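Local coordinates for exported protein (Bacteroides fragilis, PDB 3MSW), which is of unknown function but is a putative exported protein whose single-layer antiparallel sheet is thought to have evolved from beta-hairpin repeats, at residues N3-E15 against L19-A31. Sequence-based numbering, arbitrary orientation. Where two conformers were deposited one is given.
Sequences NNGKQFIHNDTME and LVCREIYAMNDAA
R22 reaches across to both D12 and H10 of the neighbouring strand, and shows how a long side chain can tie an edge strand to its partner. Its CB lies 3.5 Å from D12 OD1, and CG touches the same oxygen and comes near H10 CB. CD then comes over the imidazole face of H10, 4.0 Å from the ring centroid, as a CH-pi contact. A turn at chi3 (-62°) brings the guanidinium round side-on to the carboxylate: NE gives its hydrogen to D12 OD1 at 2.7 Å, and NH2 gives one to D12 OD2 at 2.9 Å. Both oxygens are met on their syn sides, and the two planes differ by merely 4°. This paired grip holds the guanidinium flat against the H10 ring, NE over the ring centre, CZ near H10 CE1 and NE2, and NH1 4.0 Å from H10 CE1. L19 CD1 packs against CB and CG of D12.

The strands form the first beta hairpin of a single-layer antiparallel sheet; 9-15 is an outermost strand, and 35-46 flanks 19-27 on its other side. At T13 a classic beta bulge, V20 and C21 both facing it, shifts the register by one residue, and M14 then pairs with L19. T13 O accepts from V20 N and, weakly, from C21 N, while T13 N donates to C21 O. On the sheet face opposite R22, water 1 joins N11 O to T13 OG1, and water 2 links N11 ND2 to E23 OE1; N11 CB lies at the edge of the Y25 ring.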
ATOM      1  N   ASN A   3      17.663  10.598  -4.578  1.00 49.87           N
ATOM      2  CA  ASN A   3      18.242  11.254  -3.396  1.00 49.78           C
ATOM      3  C   ASN A   3      19.096  10.340  -2.518  1.00 50.50           C
ATOM      4  O   ASN A   3      20.127  10.784  -2.005  1.00 49.45           O
ATOM      5  CB  ASN A   3      17.179  11.989  -2.586  1.00 48.31           C
ATOM      6  CG  ASN A   3      16.510  13.134  -3.330  1.00 66.45           C
ATOM      7  OD1 ASN A   3      16.973  13.613  -4.383  1.00 57.73           O
ATOM      8  ND2 ASN A   3      15.402  13.608  -2.781  1.00 55.65           N
ATOM      9  N   ASN A   4      18.673   9.069  -2.353  1.00 45.90           N
ATOM     10  CA  ASN A   4      19.448   8.106  -1.580  1.00 45.99           C
ATOM     11  C   ASN A   4      20.420   7.264  -2.446  1.00 49.04           C
ATOM     12  O   ASN A   4      21.266   6.555  -1.900  1.00 49.06           O
ATOM     13  CB  ASN A   4      18.574   7.266  -0.636  1.00 46.14           C
ATOM     14  CG  ASN A   4      17.602   6.295  -1.280  1.00 59.99           C
ATOM     15  OD1 ASN A   4      17.737   5.887  -2.439  1.00 51.86           O
ATOM     16  ND2 ASN A   4      16.556   5.940  -0.535  1.00 48.32           N
ATOM     17  N   GLY A   5      20.312   7.385  -3.774  1.00 42.50           N
ATOM     18  CA  GLY A   5      21.196   6.688  -4.702  1.00 43.42           C
ATOM     19  C   GLY A   5      20.930   5.194  -4.812  1.00 48.63           C
ATOM     20  O   GLY A   5      21.811   4.446  -5.253  1.00 50.33           O
ATOM     21  N   LYS A   6      19.714   4.744  -4.414  1.00 43.09           N
ATOM     22  CA  LYS A   6      19.343   3.319  -4.469  1.00 41.94           C
ATOM     23  C   LYS A   6      18.413   3.052  -5.631  1.00 43.57           C
ATOM     24  O   LYS A   6      17.328   3.638  -5.700  1.00 44.86           O
ATOM     25  CB  LYS A   6      18.695   2.844  -3.158  1.00 44.42           C
ATOM     26  CG  LYS A   6      19.632   2.795  -1.950  1.00 61.35           C
ATOM     27  CD  LYS A   6      18.836   2.491  -0.693  1.00 74.39           C
ATOM     28  CE  LYS A   6      19.710   2.327   0.520  1.00 96.42           C
ATOM     29  NZ  LYS A   6      18.903   2.020   1.730  1.00109.78           N
ATOM     30  N   GLN A   7      18.826   2.170  -6.547  1.00 36.86           N
ATOM     31  CA  GLN A   7      18.015   1.805  -7.709  1.00 33.94           C
ATOM     32  C   GLN A   7      17.323   0.457  -7.470  1.00 34.69           C
ATOM     33  O   GLN A   7      17.938  -0.489  -6.965  1.00 32.33           O
ATOM     34  CB  GLN A   7      18.880   1.745  -8.983  1.00 36.16           C
ATOM     35  CG  GLN A   7      18.090   1.526 -10.318  1.00 36.04           C
ATOM     36  CD  GLN A   7      18.973   1.080 -11.473  1.00 36.88           C
ATOM     37  OE1 GLN A   7      20.198   1.016 -11.379  1.00 40.55           O
ATOM     38  NE2 GLN A   7      18.368   0.766 -12.596  1.00 34.99           N
ATOM     39  N   PHE A   8      16.049   0.382  -7.877  1.00 29.92           N
ATOM     40  CA  PHE A   8      15.221  -0.803  -7.806  1.00 29.55           C
ATOM     41  C   PHE A   8      14.562  -1.008  -9.167  1.00 33.63           C
ATOM     42  O   PHE A   8      14.403  -0.052  -9.934  1.00 34.10           O
ATOM     43  CB  PHE A   8      14.140  -0.664  -6.708  1.00 31.00           C
ATOM     44  CG  PHE A   8      14.696  -0.475  -5.312  1.00 34.43           C
ATOM     45  CD1 PHE A   8      15.179  -1.561  -4.583  1.00 38.54           C
ATOM     46  CD2 PHE A   8      14.747   0.788  -4.730  1.00 36.65           C
ATOM     47  CE1 PHE A   8      15.714  -1.384  -3.301  1.00 40.06           C
ATOM     48  CE2 PHE A   8      15.247   0.958  -3.432  1.00 40.44           C
ATOM     49  CZ  PHE A   8      15.731  -0.129  -2.728  1.00 39.54           C
ATOM     50  N   ILE A   9      14.238  -2.255  -9.487  1.00 28.59           N
ATOM     51  CA  ILE A   9      13.504  -2.627 -10.714  1.00 27.60           C
ATOM     52  C   ILE A   9      12.415  -3.589 -10.259  1.00 29.39           C
ATOM     53  O   ILE A   9      12.612  -4.304  -9.272  1.00 27.64           O
ATOM     54  CB  ILE A   9      14.441  -3.253 -11.793  1.00 32.08           C
ATOM     55  CG1 ILE A   9      15.422  -2.219 -12.360  1.00 33.10           C
ATOM     56  CG2 ILE A   9      13.662  -3.905 -12.936  1.00 35.01           C
ATOM     57  CD1 ILE A   9      16.482  -2.847 -13.280  1.00 41.69           C
ATOM     58  N   HIS A  10      11.281  -3.640 -10.979  1.00 25.64           N
ATOM     59  CA  HIS A  10      10.242  -4.578 -10.629  1.00 23.49           C
ATOM     60  C   HIS A  10       9.866  -5.554 -11.737  1.00 25.26           C
ATOM     61  O   HIS A  10      10.211  -5.376 -12.914  1.00 23.85           O
ATOM     62  CB  HIS A  10       9.014  -3.876 -10.010  1.00 23.64           C
ATOM     63  CG  HIS A  10       8.180  -3.083 -10.974  1.00 25.48           C
ATOM     64  ND1 HIS A  10       8.078  -1.710 -10.865  1.00 26.70           N
ATOM     65  CD2 HIS A  10       7.425  -3.497 -12.020  1.00 26.98           C
ATOM     66  CE1 HIS A  10       7.255  -1.321 -11.835  1.00 25.90           C
ATOM     67  NE2 HIS A  10       6.850  -2.357 -12.572  1.00 26.28           N
ATOM     68  N   ASN A  11       9.159  -6.596 -11.335  1.00 21.90           N
ATOM     69  CA  ASN A  11       8.637  -7.603 -12.244  1.00 22.24           C
ATOM     70  C   ASN A  11       7.200  -7.911 -11.861  1.00 25.98           C
ATOM     71  O   ASN A  11       6.949  -8.424 -10.762  1.00 25.23           O
ATOM     72  CB  ASN A  11       9.506  -8.852 -12.262  1.00 22.33           C
ATOM     73  CG  ASN A  11       9.077  -9.826 -13.330  1.00 32.00           C
ATOM     74  OD1 ASN A  11       8.777  -9.443 -14.458  1.00 26.60           O
ATOM     75  ND2 ASN A  11       8.948 -11.093 -12.968  1.00 33.87           N
ATOM     76  N   ASP A  12       6.268  -7.596 -12.781  1.00 21.76           N
ATOM     77  CA  ASP A  12       4.824  -7.783 -12.650  1.00 22.31           C
ATOM     78  C   ASP A  12       4.312  -9.106 -13.189  1.00 28.74           C
ATOM     79  O   ASP A  12       4.723  -9.548 -14.266  1.00 28.24           O
ATOM     80  CB  ASP A  12       4.070  -6.644 -13.361  1.00 23.18           C
ATOM     81  CG  ASP A  12       4.210  -5.298 -12.646  1.00 27.40           C
ATOM     82  OD1 ASP A  12       4.826  -5.262 -11.570  1.00 25.97           O
ATOM     83  OD2 ASP A  12       3.667  -4.283 -13.160  1.00 28.76           O
ATOM     84  N   THR A  13       3.377  -9.717 -12.449  1.00 25.49           N
ATOM     85  CA  THR A  13       2.657 -10.909 -12.912  1.00 25.08           C
ATOM     86  C   THR A  13       1.201 -10.480 -13.092  1.00 28.74           C
ATOM     87  O   THR A  13       0.575  -9.999 -12.148  1.00 29.13           O
ATOM     88  CB  THR A  13       2.812 -12.091 -11.960  1.00 27.95           C
ATOM     89  OG1 THR A  13       4.203 -12.312 -11.727  1.00 30.94           O
ATOM     90  CG2 THR A  13       2.158 -13.374 -12.501  1.00 28.95           C
HETATM   91  N   MSE A  14       0.668 -10.667 -14.313  1.00 25.79           N
HETATM   92  CA  MSE A  14      -0.713 -10.342 -14.698  1.00 24.88           C
HETATM   93  C   MSE A  14      -1.571 -11.610 -14.706  1.00 29.94           C
HETATM   94  O   MSE A  14      -1.086 -12.682 -15.063  1.00 30.79           O
HETATM   95  CB  MSE A  14      -0.742  -9.762 -16.134  1.00 25.86           C
HETATM   96  CG  MSE A  14       0.153  -8.512 -16.310  1.00 28.02           C
HETATM   97 SE   MSE A  14      -0.256  -7.039 -15.129  0.75 29.48          SE
HETATM   98  CE  MSE A  14      -1.873  -6.480 -15.881  1.00 28.57           C
ATOM     99  N   GLU A  15      -2.850 -11.476 -14.350  1.00 26.45           N
ATOM    100  CA  GLU A  15      -3.830 -12.570 -14.404  1.00 26.30           C
ATOM    101  C   GLU A  15      -5.200 -11.973 -14.755  1.00 29.60           C
ATOM    102  O   GLU A  15      -5.681 -11.083 -14.053  1.00 27.48           O
ATOM    103  CB  GLU A  15      -3.869 -13.359 -13.079  1.00 27.29           C
ATOM    104  CG  GLU A  15      -4.890 -14.489 -13.074  1.00 34.79           C
ATOM    105  CD  GLU A  15      -4.573 -15.681 -13.957  1.00 40.13           C
ATOM    106  OE1 GLU A  15      -3.401 -15.837 -14.364  1.00 38.16           O
ATOM    107  OE2 GLU A  15      -5.509 -16.453 -14.262  1.00 34.78           O
ATOM    108  N   LEU A  19      -3.057  -6.827 -12.279  1.00 22.33           N
ATOM    109  CA  LEU A  19      -1.786  -7.062 -11.615  1.00 22.93           C
ATOM    110  C   LEU A  19      -2.026  -7.883 -10.350  1.00 25.50           C
ATOM    111  O   LEU A  19      -2.723  -7.429  -9.444  1.00 24.91           O
ATOM    112  CB  LEU A  19      -1.144  -5.705 -11.276  1.00 22.93           C
ATOM    113  CG  LEU A  19       0.131  -5.756 -10.450  1.00 25.81           C
ATOM    114  CD1 LEU A  19       1.252  -6.391 -11.224  1.00 26.46           C
ATOM    115  CD2 LEU A  19       0.539  -4.345  -9.973  1.00 24.59           C
ATOM    116  N   VAL A  20      -1.469  -9.097 -10.288  1.00 21.30           N
ATOM    117  CA  VAL A  20      -1.654  -9.955  -9.106  1.00 20.69           C
ATOM    118  C   VAL A  20      -0.387 -10.032  -8.233  1.00 23.00           C
ATOM    119  O   VAL A  20      -0.460 -10.358  -7.052  1.00 21.38           O
ATOM    120  CB  VAL A  20      -2.253 -11.354  -9.430  1.00 23.13           C
ATOM    121  CG1 VAL A  20      -3.668 -11.224 -10.000  1.00 22.30           C
ATOM    122  CG2 VAL A  20      -1.342 -12.168 -10.361  1.00 22.79           C
ATOM    123  N   CYS A  21       0.760  -9.741  -8.810  1.00 21.93           N
ATOM    124  CA  CYS A  21       2.001  -9.763  -8.030  1.00 24.14           C
ATOM    125  C   CYS A  21       2.985  -8.795  -8.591  1.00 26.08           C
ATOM    126  O   CYS A  21       3.126  -8.694  -9.808  1.00 27.26           O
ATOM    127  CB  CYS A  21       2.589 -11.179  -7.978  1.00 27.31           C
ATOM    128  SG  CYS A  21       4.114 -11.298  -7.011  1.00 33.69           S
ATOM    129  N   ARG A  22       3.682  -8.075  -7.720  1.00 21.73           N
ATOM    130  CA  ARG A  22       4.756  -7.202  -8.162  1.00 22.15           C
ATOM    131  C   ARG A  22       5.946  -7.514  -7.269  1.00 26.00           C
ATOM    132  O   ARG A  22       5.839  -7.394  -6.040  1.00 25.46           O
ATOM    133  CB  ARG A  22       4.400  -5.696  -8.076  1.00 22.87           C
ATOM    134  CG  ARG A  22       5.683  -4.819  -8.268  1.00 22.63           C
ATOM    135  CD  ARG A  22       5.315  -3.364  -8.497  1.00 23.81           C
ATOM    136  NE  ARG A  22       4.531  -3.257  -9.724  1.00 26.77           N
ATOM    137  CZ  ARG A  22       3.938  -2.150 -10.143  1.00 35.94           C
ATOM    138  NH1 ARG A  22       4.041  -1.031  -9.444  1.00 32.18           N
ATOM    139  NH2 ARG A  22       3.226  -2.156 -11.262  1.00 26.22           N
ATOM    140  N   GLU A  23       7.071  -7.909  -7.880  1.00 21.89           N
ATOM    141  CA  GLU A  23       8.285  -8.206  -7.111  1.00 21.99           C
ATOM    142  C   GLU A  23       9.333  -7.130  -7.353  1.00 27.96           C
ATOM    143  O   GLU A  23       9.586  -6.776  -8.496  1.00 26.74           O
ATOM    144  CB  GLU A  23       8.814  -9.609  -7.429  1.00 22.93           C
ATOM    145  CG  GLU A  23       9.881 -10.024  -6.422  1.00 28.21           C
ATOM    146  CD  GLU A  23      10.354 -11.464  -6.527  1.00 42.12           C
ATOM    147  OE1 GLU A  23       9.604 -12.294  -7.086  1.00 33.00           O
ATOM    148  OE2 GLU A  23      11.478 -11.760  -6.063  1.00 40.44           O
ATOM    149  N   ILE A  24       9.934  -6.613  -6.274  1.00 25.98           N
ATOM    150  CA  ILE A  24      10.935  -5.545  -6.323  1.00 26.29           C
ATOM    151  C   ILE A  24      12.298  -6.118  -6.103  1.00 29.12           C
ATOM    152  O   ILE A  24      12.500  -6.841  -5.130  1.00 29.14           O
ATOM    153  CB  ILE A  24      10.630  -4.417  -5.288  1.00 29.49           C
ATOM    154  CG1 ILE A  24       9.131  -3.956  -5.277  1.00 30.00           C
ATOM    155  CG2 ILE A  24      11.652  -3.245  -5.365  1.00 30.79           C
ATOM    156  CD1 ILE A  24       8.625  -3.308  -6.467  1.00 33.87           C
ATOM    157  N   TYR A  25      13.264  -5.713  -6.948  1.00 25.95           N
ATOM    158  CA  TYR A  25      14.667  -6.168  -6.874  1.00 26.22           C
ATOM    159  C   TYR A  25      15.626  -5.030  -6.838  1.00 33.56           C
ATOM    160  O   TYR A  25      15.335  -3.965  -7.361  1.00 29.72           O
ATOM    161  CB  TYR A  25      15.055  -6.980  -8.123  1.00 27.66           C
ATOM    162  CG  TYR A  25      14.196  -8.198  -8.388  1.00 30.48           C
ATOM    163  CD1 TYR A  25      13.020  -8.097  -9.127  1.00 32.46           C
ATOM    164  CD2 TYR A  25      14.583  -9.458  -7.943  1.00 31.70           C
ATOM    165  CE1 TYR A  25      12.227  -9.216  -9.379  1.00 33.26           C
ATOM    166  CE2 TYR A  25      13.813 -10.589  -8.212  1.00 32.63           C
ATOM    167  CZ  TYR A  25      12.639 -10.463  -8.936  1.00 40.99           C
ATOM    168  OH  TYR A  25      11.862 -11.564  -9.174  1.00 42.64           O
ATOM    169  N   ALA A  26      16.847  -5.309  -6.331  1.00 34.28           N
ATOM    170  CA  ALA A  26      17.970  -4.392  -6.386  1.00 35.22           C
ATOM    171  C   ALA A  26      19.159  -5.227  -6.815  1.00 44.08           C
ATOM    172  O   ALA A  26      19.207  -6.432  -6.510  1.00 45.34           O
ATOM    173  CB  ALA A  26      18.219  -3.784  -5.007  1.00 36.12           C
HETATM  174  N   MSE A  27      20.128  -4.613  -7.532  1.00 43.56           N
HETATM  175  CA  MSE A  27      21.361  -5.286  -7.925  0.50 43.07           C
HETATM  176  C   MSE A  27      22.373  -5.064  -6.792  1.00 53.84           C
HETATM  177  O   MSE A  27      22.726  -3.909  -6.530  1.00 56.38           O
HETATM  178  CB  MSE A  27      21.878  -4.738  -9.270  0.50 43.46           C
HETATM  179  CG  MSE A  27      21.550  -3.262  -9.514  0.50 46.10           C
HETATM  180 SE   MSE A  27      21.644  -2.850 -11.389  0.38 48.63          SE
HETATM  181  CE  MSE A  27      19.756  -2.714 -11.757  0.50 42.94           C
ATOM    182  N   ASN A  28      22.773  -6.130  -6.074  1.00 56.39           N
ATOM    183  CA  ASN A  28      23.730  -5.961  -4.970  1.00 59.65           C
ATOM    184  C   ASN A  28      25.127  -6.521  -5.229  1.00 66.81           C
ATOM    185  O   ASN A  28      26.010  -6.357  -4.386  1.00 68.14           O
ATOM    186  CB  ASN A  28      23.137  -6.318  -3.588  1.00 62.89           C
ATOM    187  CG  ASN A  28      21.866  -5.557  -3.240  1.00 90.01           C
ATOM    188  OD1 ASN A  28      21.771  -4.327  -3.387  1.00 84.07           O
ATOM    189  ND2 ASN A  28      20.856  -6.272  -2.753  1.00 82.10           N
ATOM    190  N   ASP A  29      25.341  -7.136  -6.418  1.00 65.21           N
ATOM    191  CA  ASP A  29      26.654  -7.650  -6.828  1.00 67.96           C
ATOM    192  C   ASP A  29      26.907  -7.646  -8.333  1.00 73.28           C
ATOM    193  O   ASP A  29      25.997  -7.924  -9.123  1.00 72.76           O
ATOM    194  CB  ASP A  29      27.014  -9.008  -6.199  1.00 70.77           C
ATOM    195  CG  ASP A  29      28.496  -9.103  -5.864  1.00 84.64           C
ATOM    196  OD1 ASP A  29      29.045  -8.121  -5.296  1.00 85.40           O
ATOM    197  OD2 ASP A  29      29.105 -10.158  -6.154  1.00 91.53           O
ATOM    198  N   ALA A  30      28.153  -7.311  -8.716  1.00 69.46           N
ATOM    199  CA  ALA A  30      28.582  -7.248 -10.106  1.00 68.82           C
ATOM    200  C   ALA A  30      29.392  -8.478 -10.515  1.00 71.53           C
ATOM    201  O   ALA A  30      29.579  -8.722 -11.706  1.00 70.66           O
ATOM    202  CB  ALA A  30      29.379  -5.994 -10.336  1.00 70.74           C
ATOM    203  N   ALA A  31      29.870  -9.261  -9.545  1.00 67.95           N
ATOM    204  CA  ALA A  31      30.608 -10.481  -9.873  1.00 68.39           C
ATOM    205  C   ALA A  31      29.607 -11.521 -10.419  1.00 69.91           C
ATOM    206  O   ALA A  31      30.015 -12.468 -11.105  1.00 70.69           O
ATOM    207  CB  ALA A  31      31.323 -11.015  -8.642  1.00 69.94           C
TER
HETATM  208  O   HOH W   1       5.771 -10.781 -10.156  1.00 23.21           O
HETATM  209  O   HOH W   2       8.666 -12.078 -10.063  1.00 38.05           O